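Local coordinates for protein dehydrogenase (Chromobacterium violaceum, PDB 3Q2I) that probably oxidises a UDP-linked N-acetylglucosaminuronic acid with NAD as cofactor, a step required for making 2,3-diacetamido-2,3-dideoxy-D-mannuronic acid, at residues N27-R38 / H304-K313. Residues are numbered along the deposited sequence; the frame is centred on the assembly and turned at random.
Sequences NHFGALEKHADR and HPLYYDNVIK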
ATOM      1  N   ASN A  27       4.279  -0.452  48.150  1.00 26.88           N
ATOM      2  CA  ASN A  27       3.811   0.924  48.149  1.00 25.15           C
ATOM      3  C   ASN A  27       2.315   1.044  48.449  1.00 27.05           C
ATOM      4  O   ASN A  27       1.867   2.087  48.931  1.00 29.73           O
ATOM      5  CB  ASN A  27       4.000   1.596  46.774  1.00 29.47           C
ATOM      6  CG  ASN A  27       5.440   1.674  46.368  1.00 32.87           C
ATOM      7  OD1 ASN A  27       5.973   2.758  46.132  1.00 40.61           O
ATOM      8  ND2 ASN A  27       6.063   0.526  46.229  1.00 31.91           N
ATOM      9  N   HIS A  28       1.544   0.029  48.074  1.00 26.42           N
ATOM     10  CA  HIS A  28       0.126   0.002  48.381  1.00 25.24           C
ATOM     11  C   HIS A  28      -0.056  -0.295  49.873  1.00 27.77           C
ATOM     12  O   HIS A  28      -0.891   0.359  50.526  1.00 26.55           O
ATOM     13  CB  HIS A  28      -0.612  -1.048  47.541  1.00 28.32           C
ATOM     14  CG  HIS A  28      -0.710  -0.684  46.080  1.00 25.80           C
ATOM     15  ND1 HIS A  28      -1.872  -0.198  45.504  1.00 27.51           N
ATOM     16  CD2 HIS A  28       0.205  -0.766  45.081  1.00 23.42           C
ATOM     17  CE1 HIS A  28      -1.657   0.029  44.213  1.00 23.98           C
ATOM     18  NE2 HIS A  28      -0.410  -0.320  43.933  1.00 21.30           N
ATOM     19  N   PHE A  29       0.713  -1.256  50.395  1.00 25.18           N
ATOM     20  CA  PHE A  29       0.660  -1.482  51.872  1.00 28.90           C
ATOM     21  C   PHE A  29       0.942  -0.176  52.635  1.00 31.87           C
ATOM     22  O   PHE A  29       0.181   0.224  53.539  1.00 29.08           O
ATOM     23  CB  PHE A  29       1.622  -2.599  52.317  1.00 28.91           C
ATOM     24  CG  PHE A  29       1.376  -3.963  51.687  1.00 30.12           C
ATOM     25  CD1 PHE A  29       0.137  -4.327  51.170  1.00 24.63           C
ATOM     26  CD2 PHE A  29       2.427  -4.874  51.572  1.00 27.13           C
ATOM     27  CE1 PHE A  29      -0.045  -5.585  50.614  1.00 23.67           C
ATOM     28  CE2 PHE A  29       2.259  -6.136  51.020  1.00 28.24           C
ATOM     29  CZ  PHE A  29       1.003  -6.502  50.520  1.00 26.65           C
ATOM     30  N   GLY A  30       2.033   0.503  52.307  1.00 33.62           N
ATOM     31  CA  GLY A  30       2.372   1.777  52.931  1.00 32.33           C
ATOM     32  C   GLY A  30       1.236   2.775  52.821  1.00 36.25           C
ATOM     33  O   GLY A  30       0.879   3.460  53.791  1.00 35.30           O
ATOM     34  N   ALA A  31       0.656   2.880  51.626  1.00 32.94           N
ATOM     35  CA  ALA A  31      -0.419   3.824  51.400  1.00 31.63           C
ATOM     36  C   ALA A  31      -1.616   3.528  52.292  1.00 31.72           C
ATOM     37  O   ALA A  31      -2.240   4.453  52.822  1.00 34.51           O
ATOM     38  CB  ALA A  31      -0.840   3.805  49.917  1.00 30.01           C
ATOM     39  N   LEU A  32      -1.950   2.252  52.388  1.00 30.06           N
ATOM     40  CA  LEU A  32      -3.101   1.804  53.157  1.00 31.24           C
ATOM     41  C   LEU A  32      -2.842   1.990  54.655  1.00 34.49           C
ATOM     42  O   LEU A  32      -3.742   2.425  55.387  1.00 33.04           O
ATOM     43  CB  LEU A  32      -3.433   0.352  52.849  1.00 29.42           C
ATOM     44  CG  LEU A  32      -4.247   0.212  51.551  1.00 30.85           C
ATOM     45  CD1 LEU A  32      -4.033  -1.185  50.998  1.00 31.75           C
ATOM     46  CD2 LEU A  32      -5.707   0.495  51.825  1.00 35.07           C
ATOM     47  N   GLU A  33      -1.608   1.709  55.076  1.00 33.76           N
ATOM     48  CA  GLU A  33      -1.185   1.998  56.463  1.00 34.66           C
ATOM     49  C   GLU A  33      -1.396   3.454  56.827  1.00 37.11           C
ATOM     50  O   GLU A  33      -1.948   3.754  57.894  1.00 37.44           O
ATOM     51  CB  GLU A  33       0.276   1.596  56.720  1.00 34.59           C
ATOM     52  CG  GLU A  33       0.391   0.108  57.015  1.00 36.83           C
ATOM     53  CD  GLU A  33       1.764  -0.447  56.703  1.00 42.55           C
ATOM     54  OE1 GLU A  33       2.701   0.372  56.576  1.00 42.60           O
ATOM     55  OE2 GLU A  33       1.891  -1.685  56.557  1.00 47.30           O
ATOM     56  N   LYS A  34      -0.945   4.360  55.965  1.00 34.57           N
ATOM     57  CA  LYS A  34      -1.249   5.770  56.127  1.00 34.27           C
ATOM     58  C   LYS A  34      -2.741   6.049  56.290  1.00 36.04           C
ATOM     59  O   LYS A  34      -3.136   6.853  57.121  1.00 35.06           O
ATOM     60  CB  LYS A  34      -0.637   6.628  55.026  1.00 34.84           C
ATOM     61  CG  LYS A  34       0.885   6.561  55.034  1.00 39.59           C
ATOM     62  CD  LYS A  34       1.494   7.048  53.733  1.00 43.09           C
ATOM     63  CE  LYS A  34       2.497   8.144  54.010  1.00 47.56           C
ATOM     64  NZ  LYS A  34       3.817   7.845  53.387  1.00 49.84           N
ATOM     65  N   HIS A  35      -3.582   5.389  55.509  1.00 34.66           N
ATOM     66  CA  HIS A  35      -4.978   5.793  55.471  1.00 34.09           C
ATOM     67  C   HIS A  35      -5.752   4.880  56.427  1.00 32.50           C
ATOM     68  O   HIS A  35      -6.965   4.668  56.266  1.00 33.04           O
ATOM     69  CB  HIS A  35      -5.552   5.798  54.038  1.00 32.47           C
ATOM     70  CG  HIS A  35      -5.000   6.878  53.155  1.00 33.92           C
ATOM     71  ND1 HIS A  35      -5.206   8.219  53.395  1.00 37.84           N
ATOM     72  CD2 HIS A  35      -4.204   6.812  52.054  1.00 27.35           C
ATOM     73  CE1 HIS A  35      -4.594   8.933  52.467  1.00 39.16           C
ATOM     74  NE2 HIS A  35      -3.968   8.101  51.650  1.00 31.09           N
ATOM     75  N   ALA A  36      -5.074   4.367  57.458  1.00 30.94           N
ATOM     76  CA  ALA A  36      -5.683   3.321  58.293  1.00 34.73           C
ATOM     77  C   ALA A  36      -6.994   3.705  59.019  1.00 34.13           C
ATOM     78  O   ALA A  36      -7.753   2.826  59.413  1.00 37.62           O
ATOM     79  CB  ALA A  36      -4.674   2.770  59.314  1.00 34.38           C
ATOM     80  N   ASP A  37      -7.275   4.986  59.201  1.00 35.30           N
ATOM     81  CA  ASP A  37      -8.535   5.382  59.827  1.00 38.03           C
ATOM     82  C   ASP A  37      -9.737   5.320  58.887  1.00 39.10           C
ATOM     83  O   ASP A  37     -10.870   5.212  59.355  1.00 36.91           O
ATOM     84  CB  ASP A  37      -8.444   6.799  60.405  1.00 40.28           C
ATOM     85  CG  ASP A  37      -7.615   6.861  61.692  1.00 45.93           C
ATOM     86  OD1 ASP A  37      -7.434   5.825  62.376  1.00 48.74           O
ATOM     87  OD2 ASP A  37      -7.128   7.966  62.018  1.00 54.27           O
ATOM     88  N   ARG A  38      -9.498   5.372  57.571  1.00 37.35           N
ATOM     89  CA  ARG A  38     -10.556   5.411  56.558  1.00 37.97           C
ATOM     90  C   ARG A  38     -10.637   4.081  55.812  1.00 34.82           C
ATOM     91  O   ARG A  38     -11.624   3.766  55.138  1.00 33.57           O
ATOM     92  CB  ARG A  38     -10.333   6.548  55.555  1.00 39.03           C
ATOM     93  CG  ARG A  38     -10.854   7.922  55.958  1.00 44.95           C
ATOM     94  CD  ARG A  38     -10.867   8.902  54.788  1.00 46.21           C
ATOM     95  NE  ARG A  38      -9.509   9.208  54.354  1.00 41.93           N
ATOM     96  CZ  ARG A  38      -9.162   9.828  53.229  1.00 39.27           C
ATOM     97  NH1 ARG A  38      -7.872  10.024  53.004  1.00 41.35           N
ATOM     98  NH2 ARG A  38     -10.058  10.270  52.345  1.00 30.42           N
ATOM     99  N   HIS A 304       1.565   6.997  45.671  1.00 23.67           N
ATOM    100  CA  HIS A 304       0.469   6.089  45.991  1.00 24.89           C
ATOM    101  C   HIS A 304      -0.443   6.584  47.115  1.00 26.98           C
ATOM    102  O   HIS A 304      -1.658   6.435  47.042  1.00 26.36           O
ATOM    103  CB  HIS A 304       0.937   4.673  46.238  1.00 22.39           C
ATOM    104  CG  HIS A 304       1.291   3.940  44.974  1.00 21.08           C
ATOM    105  ND1 HIS A 304       2.446   4.200  44.266  1.00 24.52           N
ATOM    106  CD2 HIS A 304       0.661   2.929  44.330  1.00 27.60           C
ATOM    107  CE1 HIS A 304       2.496   3.392  43.214  1.00 24.61           C
ATOM    108  NE2 HIS A 304       1.416   2.633  43.216  1.00 22.90           N
ATOM    109  N   PRO A 305       0.137   7.185  48.161  1.00 30.65           N
ATOM    110  CA  PRO A 305      -0.761   7.631  49.240  1.00 30.91           C
ATOM    111  C   PRO A 305      -1.839   8.621  48.815  1.00 31.37           C
ATOM    112  O   PRO A 305      -3.007   8.457  49.202  1.00 31.34           O
ATOM    113  CB  PRO A 305       0.229   8.204  50.287  1.00 30.66           C
ATOM    114  CG  PRO A 305       1.445   7.348  50.097  1.00 32.15           C
ATOM    115  CD  PRO A 305       1.555   7.209  48.569  1.00 29.92           C
ATOM    116  N   LEU A 306      -1.474   9.613  48.010  1.00 31.41           N
ATOM    117  CA  LEU A 306      -2.407  10.582  47.464  1.00 33.03           C
ATOM    118  C   LEU A 306      -3.408   9.896  46.547  1.00 33.71           C
ATOM    119  O   LEU A 306      -4.592  10.206  46.579  1.00 31.62           O
ATOM    120  CB  LEU A 306      -1.639  11.618  46.662  1.00 34.96           C
ATOM    121  CG  LEU A 306      -1.694  13.095  47.002  1.00 46.23           C
ATOM    122  CD1 LEU A 306      -0.878  13.890  45.972  1.00 39.32           C
ATOM    123  CD2 LEU A 306      -3.165  13.527  47.129  1.00 46.91           C
ATOM    124  N   TYR A 307      -2.938   8.962  45.715  1.00 29.75           N
ATOM    125  CA  TYR A 307      -3.838   8.236  44.843  1.00 27.75           C
ATOM    126  C   TYR A 307      -4.925   7.586  45.671  1.00 28.62           C
ATOM    127  O   TYR A 307      -6.121   7.600  45.337  1.00 28.72           O
ATOM    128  CB  TYR A 307      -3.079   7.132  44.058  1.00 27.87           C
ATOM    129  CG  TYR A 307      -3.969   6.500  43.026  1.00 26.88           C
ATOM    130  CD1 TYR A 307      -4.611   5.281  43.258  1.00 23.76           C
ATOM    131  CD2 TYR A 307      -4.222   7.185  41.849  1.00 24.10           C
ATOM    132  CE1 TYR A 307      -5.477   4.746  42.317  1.00 28.79           C
ATOM    133  CE2 TYR A 307      -5.092   6.647  40.909  1.00 24.74           C
ATOM    134  CZ  TYR A 307      -5.703   5.441  41.149  1.00 29.96           C
ATOM    135  OH  TYR A 307      -6.595   4.981  40.193  1.00 33.22           O
ATOM    136  N   TYR A 308      -4.520   6.973  46.777  1.00 25.28           N
ATOM    137  CA  TYR A 308      -5.501   6.325  47.611  1.00 26.33           C
ATOM    138  C   TYR A 308      -6.532   7.305  48.224  1.00 25.71           C
ATOM    139  O   TYR A 308      -7.688   6.936  48.367  1.00 26.97           O
ATOM    140  CB  TYR A 308      -4.773   5.539  48.700  1.00 27.29           C
ATOM    141  CG  TYR A 308      -4.590   4.103  48.325  1.00 24.93           C
ATOM    142  CD1 TYR A 308      -5.540   3.151  48.631  1.00 26.35           C
ATOM    143  CD2 TYR A 308      -3.499   3.717  47.543  1.00 27.36           C
ATOM    144  CE1 TYR A 308      -5.395   1.832  48.264  1.00 24.01           C
ATOM    145  CE2 TYR A 308      -3.332   2.406  47.216  1.00 25.69           C
ATOM    146  CZ  TYR A 308      -4.284   1.466  47.505  1.00 24.00           C
ATOM    147  OH  TYR A 308      -4.053   0.161  47.154  1.00 26.55           O
ATOM    148  N   ASP A 309      -6.162   8.553  48.485  1.00 28.07           N
ATOM    149  CA  ASP A 309      -7.125   9.524  49.037  1.00 27.23           C
ATOM    150  C   ASP A 309      -8.265   9.715  48.012  1.00 30.24           C
ATOM    151  O   ASP A 309      -9.436   9.705  48.380  1.00 26.81           O
ATOM    152  CB  ASP A 309      -6.419  10.856  49.288  1.00 28.81           C
ATOM    153  CG  ASP A 309      -7.355  11.951  49.803  1.00 31.82           C
ATOM    154  OD1 ASP A 309      -8.078  11.672  50.774  1.00 35.97           O
ATOM    155  OD2 ASP A 309      -7.398  13.066  49.237  1.00 32.20           O
ATOM    156  N   ASN A 310      -7.960   9.867  46.714  1.00 26.99           N
ATOM    157  CA  ASN A 310      -9.054   9.962  45.744  1.00 26.44           C
ATOM    158  C   ASN A 310      -9.948   8.720  45.657  1.00 25.30           C
ATOM    159  O   ASN A 310     -11.169   8.845  45.457  1.00 25.76           O
ATOM    160  CB  ASN A 310      -8.531  10.395  44.355  1.00 29.47           C
ATOM    161  CG  ASN A 310      -9.574  10.215  43.253  1.00 29.20           C
ATOM    162  OD1 ASN A 310      -9.432   9.332  42.416  1.00 30.53           O
ATOM    163  ND2 ASN A 310     -10.614  11.055  43.239  1.00 27.56           N
ATOM    164  N   VAL A 311      -9.367   7.526  45.771  1.00 24.64           N
ATOM    165  CA  VAL A 311     -10.122   6.296  45.668  1.00 23.02           C
ATOM    166  C   VAL A 311     -11.057   6.194  46.882  1.00 23.14           C
ATOM    167  O   VAL A 311     -12.228   5.852  46.734  1.00 24.20           O
ATOM    168  CB  VAL A 311      -9.202   5.084  45.613  1.00 24.38           C
ATOM    169  CG1 VAL A 311      -9.947   3.768  45.704  1.00 23.36           C
ATOM    170  CG2 VAL A 311      -8.327   5.128  44.315  1.00 24.19           C
ATOM    171  N   ILE A 312     -10.503   6.515  48.051  1.00 24.21           N
ATOM    172  CA  ILE A 312     -11.314   6.563  49.283  1.00 25.91           C
ATOM    173  C   ILE A 312     -12.427   7.580  49.192  1.00 23.91           C
ATOM    174  O   ILE A 312     -13.573   7.210  49.412  1.00 26.98           O
ATOM    175  CB  ILE A 312     -10.408   6.783  50.519  1.00 24.45           C
ATOM    176  CG1 ILE A 312      -9.624   5.490  50.776  1.00 26.06           C
ATOM    177  CG2 ILE A 312     -11.258   7.093  51.806  1.00 25.17           C
ATOM    178  CD1 ILE A 312      -8.346   5.753  51.564  1.00 30.13           C
ATOM    179  N   LYS A 313     -12.117   8.815  48.832  1.00 23.70           N
ATOM    180  CA  LYS A 313     -13.154   9.825  48.624  1.00 25.24           C
ATOM    181  C   LYS A 313     -14.219   9.387  47.627  1.00 27.96           C
ATOM    182  O   LYS A 313     -15.426   9.564  47.848  1.00 25.98           O
ATOM    183  CB  LYS A 313     -12.572  11.183  48.251  1.00 25.01           C
ATOM    184  CG  LYS A 313     -11.737  11.838  49.337  1.00 27.32           C
ATOM    185  CD  LYS A 313     -11.140  13.122  48.817  1.00 28.58           C
ATOM    186  CE  LYS A 313     -10.911  14.047  49.997  1.00 32.36           C
ATOM    187  NZ  LYS A 313      -9.495  14.455  50.078  1.00 36.44           N
TER
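D309 OD1 is gripped by both terminal nitrogens of R38, with NH1 at 2.8 Å and NH2 at 2.9 Å. This end-on salt bridge lies in the guanidinium plane, but the carboxylate is turned 57° from it; NH1 arrives on the anti side of OD1, NH2 nearly in line with its C-O bond. With CG anti to the backbone N (chi1 177°), the D309 carboxylate lies between its two partners: OD1 faces R38, and OD2 turns its syn lone pair to K313 NZ one helical turn on. I312 CG2 covers one face of the guanidinium, 3.4 Å from R38 NH2.

One turn on from A31, H35 NE2 donates to P305 O (2.7 Å). The donor sits above the carbonyl plane, on the face opposite D309 N, so this oxygen serves the helix and the imidazole together. Where the helices approach most closely, A31 CB lies 3.6 Å from Y308 CD2 and also packs on P305 CA, while L32 CD2 meets CE1, farther along the same side of the tyrosine ring.

Deeper in, H28 ND1 and Y308 OH share a nearly straight hydrogen bond (2.8 Å, 167°) at the edges of both rings. The edge of H304 points at the face of H28, and N27 CB covers a face of H304, which touches the bound NADH.

The contact thus packs the first Rossmann helix beside helix 304-315, which returns from late in the chain to lie against the same parallel sheet. It grades from charged pairs at one end to two histidines whose NE2 atoms both bond E105 OE1, a shared acceptor expected to fix their rotation beside the cofactor.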